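Local coordinates for protein PHB depolymerase (Penicillium funiculosum, PDB 2D81) that hydrolyses ester bonds of the polyester polyhydroxybutyrate, as a fungal depolymerase with a circularly permuted alpha/beta hydrolase fold, at residues 163-169 with 245-250; 37-41 with 171-175; 48-52 with 293-297. All blocks are in the same frame, centred on the assembly; numbering follows the deposited sequence.

Interaction 1 (163-169 with 245-250)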
loop_
_atom_site.group_PDB
_atom_site.type_symbol
_atom_site.label_atom_id
_atom_site.label_comp_id
_atom_site.label_asym_id
_atom_site.label_seq_id
_atom_site.Cartn_x
_atom_site.Cartn_y
_atom_site.Cartn_z
ATOM N N ASP A 163 -12.600 -9.151 6.993
ATOM C CA ASP A 163 -12.288 -7.739 7.155
ATOM C C ASP A 163 -10.782 -7.531 7.017
ATOM O O ASP A 163 -10.056 -7.519 8.009
ATOM C CB ASP A 163 -12.761 -7.267 8.533
ATOM C CG ASP A 163 -12.547 -5.778 8.754
ATOM O OD1 ASP A 163 -12.818 -5.311 9.878
ATOM O OD2 ASP A 163 -12.117 -5.075 7.816
ATOM N N GLY A 164 -10.323 -7.376 5.777
ATOM C CA GLY A 164 -8.899 -7.241 5.522
ATOM C C GLY A 164 -8.300 -5.969 6.087
ATOM O O GLY A 164 -7.218 -6.000 6.672
ATOM N N ALA A 165 -8.994 -4.850 5.905
ATOM C CA ALA A 165 -8.502 -3.570 6.404
ATOM C C ALA A 165 -8.316 -3.644 7.911
ATOM O O ALA A 165 -7.287 -3.223 8.443
ATOM C CB ALA A 165 -9.482 -2.451 6.046
ATOM N N GLY A 166 -9.314 -4.193 8.594
ATOM C CA GLY A 166 -9.240 -4.326 10.036
ATOM C C GLY A 166 -8.118 -5.247 10.478
ATOM O O GLY A 166 -7.411 -4.960 11.440
ATOM N N ALA A 167 -7.957 -6.364 9.777
ATOM C CA ALA A 167 -6.898 -7.309 10.107
ATOM C C ALA A 167 -5.534 -6.635 9.988
ATOM O O ALA A 167 -4.688 -6.766 10.872
ATOM C CB ALA A 167 -6.967 -8.519 9.183
ATOM N N ALA A 168 -5.326 -5.914 8.891
ATOM C CA ALA A 168 -4.051 -5.241 8.657
ATOM C C ALA A 168 -3.772 -4.175 9.715
ATOM O O ALA A 168 -2.677 -4.120 10.277
ATOM C CB ALA A 168 -4.037 -4.612 7.264
ATOM N N LEU A 169 -4.758 -3.326 9.986
ATOM C CA LEU A 169 -4.567 -2.237 10.943
ATOM C C LEU A 169 -4.384 -2.742 12.370
ATOM O O LEU A 169 -3.550 -2.224 13.118
ATOM C CB LEU A 169 -5.748 -1.261 10.883
ATOM C CG LEU A 169 -5.883 -0.453 9.590
ATOM C CD1 LEU A 169 -7.137 0.407 9.656
ATOM C CD2 LEU A 169 -4.639 0.417 9.390
ATOM N N THR A 245 -13.320 -0.163 1.057
ATOM C CA THR A 245 -12.279 -1.038 1.589
ATOM C C THR A 245 -12.387 -1.235 3.095
ATOM O O THR A 245 -11.942 -2.252 3.625
ATOM C CB THR A 245 -10.872 -0.504 1.273
ATOM O OG1 THR A 245 -10.784 0.873 1.657
ATOM C CG2 THR A 245 -10.571 -0.647 -0.215
ATOM N N GLY A 246 -12.962 -0.256 3.786
ATOM C CA GLY A 246 -13.200 -0.423 5.210
ATOM C C GLY A 246 -12.129 0.115 6.146
ATOM O O GLY A 246 -12.245 -0.045 7.361
ATOM N N TYR A 247 -11.091 0.750 5.608
ATOM C CA TYR A 247 -10.068 1.356 6.464
ATOM C C TYR A 247 -10.679 2.418 7.366
ATOM O O TYR A 247 -10.350 2.506 8.552
ATOM C CB TYR A 247 -8.962 2.022 5.641
ATOM C CG TYR A 247 -8.059 1.086 4.876
ATOM C CD1 TYR A 247 -8.339 0.737 3.560
ATOM C CD2 TYR A 247 -6.895 0.580 5.459
ATOM C CE1 TYR A 247 -7.482 -0.086 2.835
ATOM C CE2 TYR A 247 -6.033 -0.246 4.746
ATOM C CZ TYR A 247 -6.332 -0.572 3.432
ATOM O OH TYR A 247 -5.479 -1.371 2.713
ATOM N N ASN A 248 -11.556 3.236 6.793
ATOM C CA ASN A 248 -12.051 4.410 7.497
ATOM C C ASN A 248 -12.878 4.030 8.716
ATOM O O ASN A 248 -12.892 4.757 9.707
ATOM C CB ASN A 248 -12.882 5.292 6.560
ATOM C CG ASN A 248 -12.083 5.790 5.375
ATOM O OD1 ASN A 248 -10.854 5.829 5.418
ATOM N ND2 ASN A 248 -12.778 6.186 4.315
ATOM N N LYS A 249 -13.562 2.890 8.642
ATOM C CA LYS A 249 -14.363 2.405 9.764
ATOM C C LYS A 249 -13.504 2.221 11.009
ATOM O O LYS A 249 -13.930 2.536 12.122
ATOM C CB LYS A 249 -15.026 1.072 9.406
ATOM C CG LYS A 249 -15.981 1.151 8.228
ATOM C CD LYS A 249 -16.622 -0.198 7.949
ATOM C CE LYS A 249 -17.611 -0.106 6.802
ATOM N NZ LYS A 249 -18.719 0.843 7.106
ATOM N N TRP A 250 -12.293 1.704 10.816
ATOM C CA TRP A 250 -11.364 1.502 11.919
ATOM C C TRP A 250 -10.658 2.793 12.326
ATOM O O TRP A 250 -10.477 3.065 13.515
ATOM C CB TRP A 250 -10.329 0.433 11.548
ATOM C CG TRP A 250 -10.906 -0.945 11.510
ATOM C CD1 TRP A 250 -11.404 -1.607 10.421
ATOM C CD2 TRP A 250 -11.111 -1.811 12.632
ATOM N NE1 TRP A 250 -11.909 -2.831 10.799
ATOM C CE2 TRP A 250 -11.742 -2.981 12.151
ATOM C CE3 TRP A 250 -10.824 -1.710 14.003
ATOM C CZ2 TRP A 250 -12.090 -4.043 12.992
ATOM C CZ3 TRP A 250 -11.172 -2.768 14.838
ATOM C CH2 TRP A 250 -11.799 -3.918 14.328
HETATM O O HOH W 1 -11.687 -4.761 4.823
HETATM O O HOH W 2 -13.619 -2.619 7.952
#

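Interaction 2 (37-41 with 171-175)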
loop_
_atom_site.group_PDB
_atom_site.type_symbol
_atom_site.label_atom_id
_atom_site.label_comp_id
_atom_site.label_asym_id
_atom_site.label_seq_id
_atom_site.Cartn_x
_atom_site.Cartn_y
_atom_site.Cartn_z
ATOM N N ASN A 37 7.576 3.448 10.198
ATOM C CA ASN A 37 8.321 2.841 11.291
ATOM C C ASN A 37 7.527 1.888 12.175
ATOM O O ASN A 37 8.110 1.173 12.988
ATOM C CB ASN A 37 8.963 3.933 12.149
ATOM C CG ASN A 37 8.083 5.153 12.292
ATOM O OD1 ASN A 37 6.914 5.049 12.657
ATOM N ND2 ASN A 37 8.644 6.324 12.002
ATOM N N VAL A 38 6.206 1.862 12.023
ATOM C CA VAL A 38 5.414 0.868 12.738
ATOM C C VAL A 38 5.397 -0.440 11.948
ATOM O O VAL A 38 5.538 -1.524 12.513
ATOM C CB VAL A 38 3.961 1.342 12.959
ATOM C CG1 VAL A 38 3.210 0.322 13.798
ATOM C CG2 VAL A 38 3.954 2.692 13.653
ATOM N N GLY A 39 5.233 -0.332 10.635
ATOM C CA GLY A 39 5.236 -1.515 9.796
ATOM C C GLY A 39 4.428 -1.300 8.533
ATOM O O GLY A 39 4.109 -0.165 8.183
ATOM N N PHE A 40 4.101 -2.387 7.843
ATOM C CA PHE A 40 3.317 -2.295 6.620
ATOM C C PHE A 40 2.520 -3.558 6.321
ATOM O O PHE A 40 2.750 -4.610 6.922
ATOM C CB PHE A 40 4.222 -1.961 5.425
ATOM C CG PHE A 40 5.373 -2.913 5.239
ATOM C CD1 PHE A 40 6.541 -2.775 5.986
ATOM C CD2 PHE A 40 5.295 -3.939 4.301
ATOM C CE1 PHE A 40 7.616 -3.645 5.798
ATOM C CE2 PHE A 40 6.363 -4.814 4.106
ATOM C CZ PHE A 40 7.525 -4.666 4.854
ATOM N N GLY A 41 1.572 -3.434 5.395
ATOM C CA GLY A 41 0.737 -4.559 5.010
ATOM C C GLY A 41 0.674 -4.708 3.500
ATOM O O GLY A 41 0.666 -3.718 2.766
ATOM N N TRP A 171 -3.158 -5.668 13.132
ATOM C CA TRP A 171 -1.855 -6.313 13.222
ATOM C C TRP A 171 -0.750 -5.276 13.366
ATOM O O TRP A 171 0.158 -5.431 14.182
ATOM C CB TRP A 171 -1.561 -7.183 11.998
ATOM C CG TRP A 171 -0.285 -7.934 12.189
ATOM C CD1 TRP A 171 0.927 -7.665 11.620
ATOM C CD2 TRP A 171 -0.072 -9.015 13.098
ATOM N NE1 TRP A 171 1.887 -8.513 12.125
ATOM C CE2 TRP A 171 1.299 -9.352 13.035
ATOM C CE3 TRP A 171 -0.908 -9.732 13.965
ATOM C CZ2 TRP A 171 1.855 -10.377 13.807
ATOM C CZ3 TRP A 171 -0.355 -10.752 14.734
ATOM C CH2 TRP A 171 1.014 -11.064 14.649
ATOM N N ILE A 172 -0.835 -4.216 12.571
ATOM C CA ILE A 172 0.201 -3.192 12.569
ATOM C C ILE A 172 0.221 -2.398 13.874
ATOM O O ILE A 172 1.288 -2.150 14.435
ATOM C CB ILE A 172 0.011 -2.232 11.376
ATOM C CG1 ILE A 172 0.227 -3.002 10.069
ATOM C CG2 ILE A 172 0.988 -1.059 11.475
ATOM C CD1 ILE A 172 -0.080 -2.209 8.813
ATOM N N TYR A 173 -0.954 -2.012 14.364
ATOM C CA TYR A 173 -1.030 -1.148 15.538
ATOM C C TYR A 173 -1.316 -1.871 16.848
ATOM O O TYR A 173 -1.252 -1.266 17.920
ATOM C CB TYR A 173 -2.076 -0.051 15.321
ATOM C CG TYR A 173 -1.648 0.966 14.295
ATOM C CD1 TYR A 173 -1.977 0.812 12.948
ATOM C CD2 TYR A 173 -0.858 2.055 14.661
ATOM C CE1 TYR A 173 -1.520 1.717 11.990
ATOM C CE2 TYR A 173 -0.397 2.962 13.712
ATOM C CZ TYR A 173 -0.731 2.785 12.380
ATOM O OH TYR A 173 -0.258 3.666 11.444
ATOM N N GLY A 174 -1.622 -3.160 16.762
ATOM C CA GLY A 174 -1.953 -3.917 17.955
ATOM C C GLY A 174 -3.414 -3.747 18.311
ATOM O O GLY A 174 -4.285 -3.845 17.446
ATOM N N SER A 175 -3.693 -3.494 19.583
ATOM C CA SER A 175 -5.061 -3.240 20.001
ATOM C C SER A 175 -5.607 -2.056 19.210
ATOM O O SER A 175 -4.875 -1.116 18.895
ATOM C CB SER A 175 -5.114 -2.942 21.503
ATOM O OG SER A 175 -4.209 -1.907 21.856
#

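Interaction 3 (48-52 with 293-297)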
loop_
_atom_site.group_PDB
_atom_site.type_symbol
_atom_site.label_atom_id
_atom_site.label_comp_id
_atom_site.label_asym_id
_atom_site.label_seq_id
_atom_site.Cartn_x
_atom_site.Cartn_y
_atom_site.Cartn_z
ATOM N N TYR A 48 9.842 -7.409 -2.815
ATOM C CA TYR A 48 10.577 -6.178 -3.052
ATOM C C TYR A 48 11.600 -6.381 -4.175
ATOM O O TYR A 48 12.427 -7.288 -4.105
ATOM C CB TYR A 48 11.301 -5.758 -1.774
ATOM C CG TYR A 48 12.209 -4.574 -1.978
ATOM C CD1 TYR A 48 11.698 -3.274 -2.017
ATOM C CD2 TYR A 48 13.572 -4.755 -2.196
ATOM C CE1 TYR A 48 12.524 -2.185 -2.270
ATOM C CE2 TYR A 48 14.408 -3.674 -2.454
ATOM C CZ TYR A 48 13.879 -2.396 -2.493
ATOM O OH TYR A 48 14.698 -1.337 -2.783
ATOM N N ASP A 49 11.530 -5.532 -5.200
ATOM C CA ASP A 49 12.475 -5.543 -6.323
ATOM C C ASP A 49 12.243 -6.752 -7.230
ATOM O O ASP A 49 13.120 -7.132 -8.003
ATOM C CB ASP A 49 13.928 -5.550 -5.811
ATOM C CG ASP A 49 14.918 -4.951 -6.813
ATOM O OD1 ASP A 49 15.943 -5.601 -7.115
ATOM O OD2 ASP A 49 14.683 -3.820 -7.285
ATOM N N CYS A 50 11.052 -7.339 -7.145
ATOM C CA CYS A 50 10.757 -8.569 -7.882
ATOM C C CYS A 50 11.061 -8.436 -9.373
ATOM O O CYS A 50 11.649 -9.331 -9.979
ATOM C CB CYS A 50 9.286 -8.970 -7.702
ATOM S SG CYS A 50 8.966 -10.698 -8.205
ATOM N N ALA A 51 10.661 -7.314 -9.965
ATOM C CA ALA A 51 10.646 -7.199 -11.420
ATOM C C ALA A 51 11.891 -6.546 -12.009
ATOM O O ALA A 51 11.907 -6.205 -13.192
ATOM C CB ALA A 51 9.402 -6.432 -11.867
ATOM N N ARG A 52 12.935 -6.367 -11.204
ATOM C CA ARG A 52 14.116 -5.673 -11.708
ATOM C C ARG A 52 14.953 -6.557 -12.625
ATOM O O ARG A 52 15.449 -6.091 -13.652
ATOM C CB ARG A 52 14.990 -5.154 -10.559
ATOM C CG ARG A 52 16.175 -4.316 -11.046
ATOM C CD ARG A 52 17.047 -3.824 -9.903
ATOM N NE ARG A 52 16.426 -2.748 -9.131
ATOM C CZ ARG A 52 16.558 -1.451 -9.400
ATOM N NH1 ARG A 52 15.954 -0.553 -8.635
ATOM N NH2 ARG A 52 17.301 -1.048 -10.425
ATOM N N SER A 293 14.711 4.089 -13.010
ATOM C CA SER A 293 15.424 2.896 -12.584
ATOM C C SER A 293 15.406 2.722 -11.067
ATOM O O SER A 293 15.646 1.630 -10.567
ATOM C CB SER A 293 16.870 2.950 -13.080
ATOM O OG SER A 293 17.506 4.140 -12.652
ATOM N N ASN A 294 15.124 3.801 -10.340
ATOM C CA ASN A 294 15.107 3.760 -8.877
ATOM C C ASN A 294 13.697 3.707 -8.290
ATOM O O ASN A 294 13.476 4.150 -7.164
ATOM C CB ASN A 294 15.835 4.977 -8.307
ATOM C CG ASN A 294 15.420 6.265 -8.978
ATOM O OD1 ASN A 294 14.239 6.482 -9.254
ATOM N ND2 ASN A 294 16.390 7.133 -9.243
ATOM N N ALA A 295 12.753 3.157 -9.047
ATOM C CA ALA A 295 11.353 3.109 -8.625
ATOM C C ALA A 295 11.147 2.562 -7.212
ATOM O O ALA A 295 10.247 3.009 -6.499
ATOM C CB ALA A 295 10.535 2.285 -9.621
ATOM N N ASP A 296 11.963 1.588 -6.812
ATOM C CA ASP A 296 11.802 0.978 -5.495
ATOM C C ASP A 296 12.914 1.345 -4.515
ATOM O O ASP A 296 13.101 0.680 -3.495
ATOM C CB ASP A 296 11.681 -0.551 -5.623
ATOM C CG ASP A 296 12.951 -1.218 -6.134
ATOM O OD1 ASP A 296 13.857 -0.530 -6.650
ATOM O OD2 ASP A 296 13.033 -2.461 -6.027
ATOM N N GLN A 297 13.630 2.424 -4.816
ATOM C CA GLN A 297 14.696 2.906 -3.940
ATOM C C GLN A 297 14.389 4.328 -3.481
ATOM O O GLN A 297 13.491 4.981 -4.012
ATOM C CB GLN A 297 16.035 2.876 -4.684
ATOM C CG GLN A 297 16.411 1.491 -5.211
ATOM C CD GLN A 297 17.595 1.525 -6.162
ATOM O OE1 GLN A 297 17.617 2.307 -7.109
ATOM N NE2 GLN A 297 18.581 0.668 -5.917
#

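Interaction 1 (163-169 with 245-250)
Trp250 lays its indole against the first turn of helix 164-173, while Ala165 packs over the ring of Tyr247. CG of Trp250 stands anti to the carbonyl carbon (chi1 -72°), which carries the indole back beside Gly166. There the Gly166 CA lies over the five-membered ring, 3.5 Å from its centroid, a CH-pi contact that leaves no room for a side chain at this position. At the ring edge, Trp250 NE1 donates to Asp163 OD1 over 2.8 Å, with the acceptor only 8° out of the indole plane and using its syn lone pair. The other oxygen, Asp163 OD2, caps the helix by accepting from Gly166 N at 3.0 Å, so one N-cap carboxylate serves both segments; Arg179 forms a salt bridge with OD1. Ala165 CB sits almost centrally above the Tyr247 ring, 4.0 Å from the centroid, and also touches the backbone at Thr245 O. Leu169 CD1, one turn on, reaches Trp250 CB at 3.7 Å and the Tyr247 ring beside it. With an alanine at Trp250, Asp163 OD1 would keep Arg179 but is likely to be less firmly oriented, and a gap would probably open over Gly166. Two waters extend the polar side: one links Asp163 OD2 and Ala165 N to Thr245 O, the other reaches Gly246 O from the same OD2. The contact thus joins the N-terminal turn of helix 164-173 to the segment leading into helix 247-251; the helix end and Arg179 probably keep the Asp163 carboxylate ionised, with the indole N-H and waters as further donors.

Interaction 2 (37-41 with 171-175)
With CG1 anti to the backbone N (chi1 -176°), Val38 extends that methyl to the end of helix 164-173, where Ile172, its CG2 likewise anti to N, presents CG2 to meet it. This is helix-on-sheet packing in the alpha/beta hydrolase fold: the last turn of the helix rests against the start of strand 39-43, an interior parallel strand of the mixed sheet, between 92-98 and 13-18. The two methyls, Val38 CG1 and Ile172 CG2, are 3.5 Å apart, tighter than usual for carbons. The other Ile172 branch runs further along the strand, and its CD1 lies 3.8 Å from Phe40 C, over the peptide that leads into Gly41. Gly39 and Gly41 keep this face of the strand low; at Gly39 a CB would also collide with the carbonyl O of Val38. The CB of Phe40 points away from the helix, and its ring packs on Val15 and Ile93. Tyr173 adds a looser touch from its ring to Val38 CG2, while its hydroxyl is held by Ser14 and Ser12. No hydrogen bond crosses between the two segments, and the nearest approach is that of Val38 CG1 to the carbonyl oxygen Ile172 O, at 3.2 Å.

Interaction 3 (48-52 with 293-297)
Each segment folds into a type I beta turn, Asp49 to Arg52 and Asn294 to Gln297, closed by a backbone bond from Arg52 N to Asp49 O and from Gln297 N to Asn294 O. The turns come nearest at Asp49 and Asp296, whose CA atoms are 6.6 Å apart. Arg52, its chain bent at chi3 (-73°), spreads the guanidinium between them: NE donates to Asp49 OD2 at 2.8 Å within its own turn, and NH1 reaches across to Asp296 OD1 at 2.9 Å, both acceptors near the guanidinium plane. The same NH1 also donates to Ser293 O, 2.9 Å away. Asp49 OD2 and Asp296 OD2 are only 2.5 Å apart with their carboxylates nearly coplanar, at which distance one of the two acids is probably protonated. Tyr48 lays a ring face over Asp296 OD2, planes 15° apart, and its OH donates to Asp296 O at 2.7 Å, from above the carbonyl plane. The salt-bridge network of Asp49, Arg52 and Asp296 ties together two loops, one following strand 39-43 and the other preceding helix 301-314. Cys50 is bonded to Cys59, helix 68-77 packs on Tyr48, Arg52 and Gln297 through Trp77, and helix 20-31 touches Tyr48 and Asp296.

In the fold
Interactions 1 and 2 use successive parts of helix 164-173, its first turns meeting helix 247-251 and its last turn meeting strand 39-43, with centres 12 Å apart. Both are buried, yet interaction 1 mixes a capping carboxylate, waters and aromatic faces, whereas interaction 2, against the sheet, is mainly methyl packing with no hydrogen bond across it. Interaction 3 lies across the chain's centre from interaction 1, their nearest atoms about 17 Å apart, and is partly buried. Strand 39-43 relates it to interaction 2, since the loop carrying 48-52 follows that strand. The direct salt bridge across two segments belongs to this loop contact, whereas in interaction 1 Asp163 meets its arginine outside them.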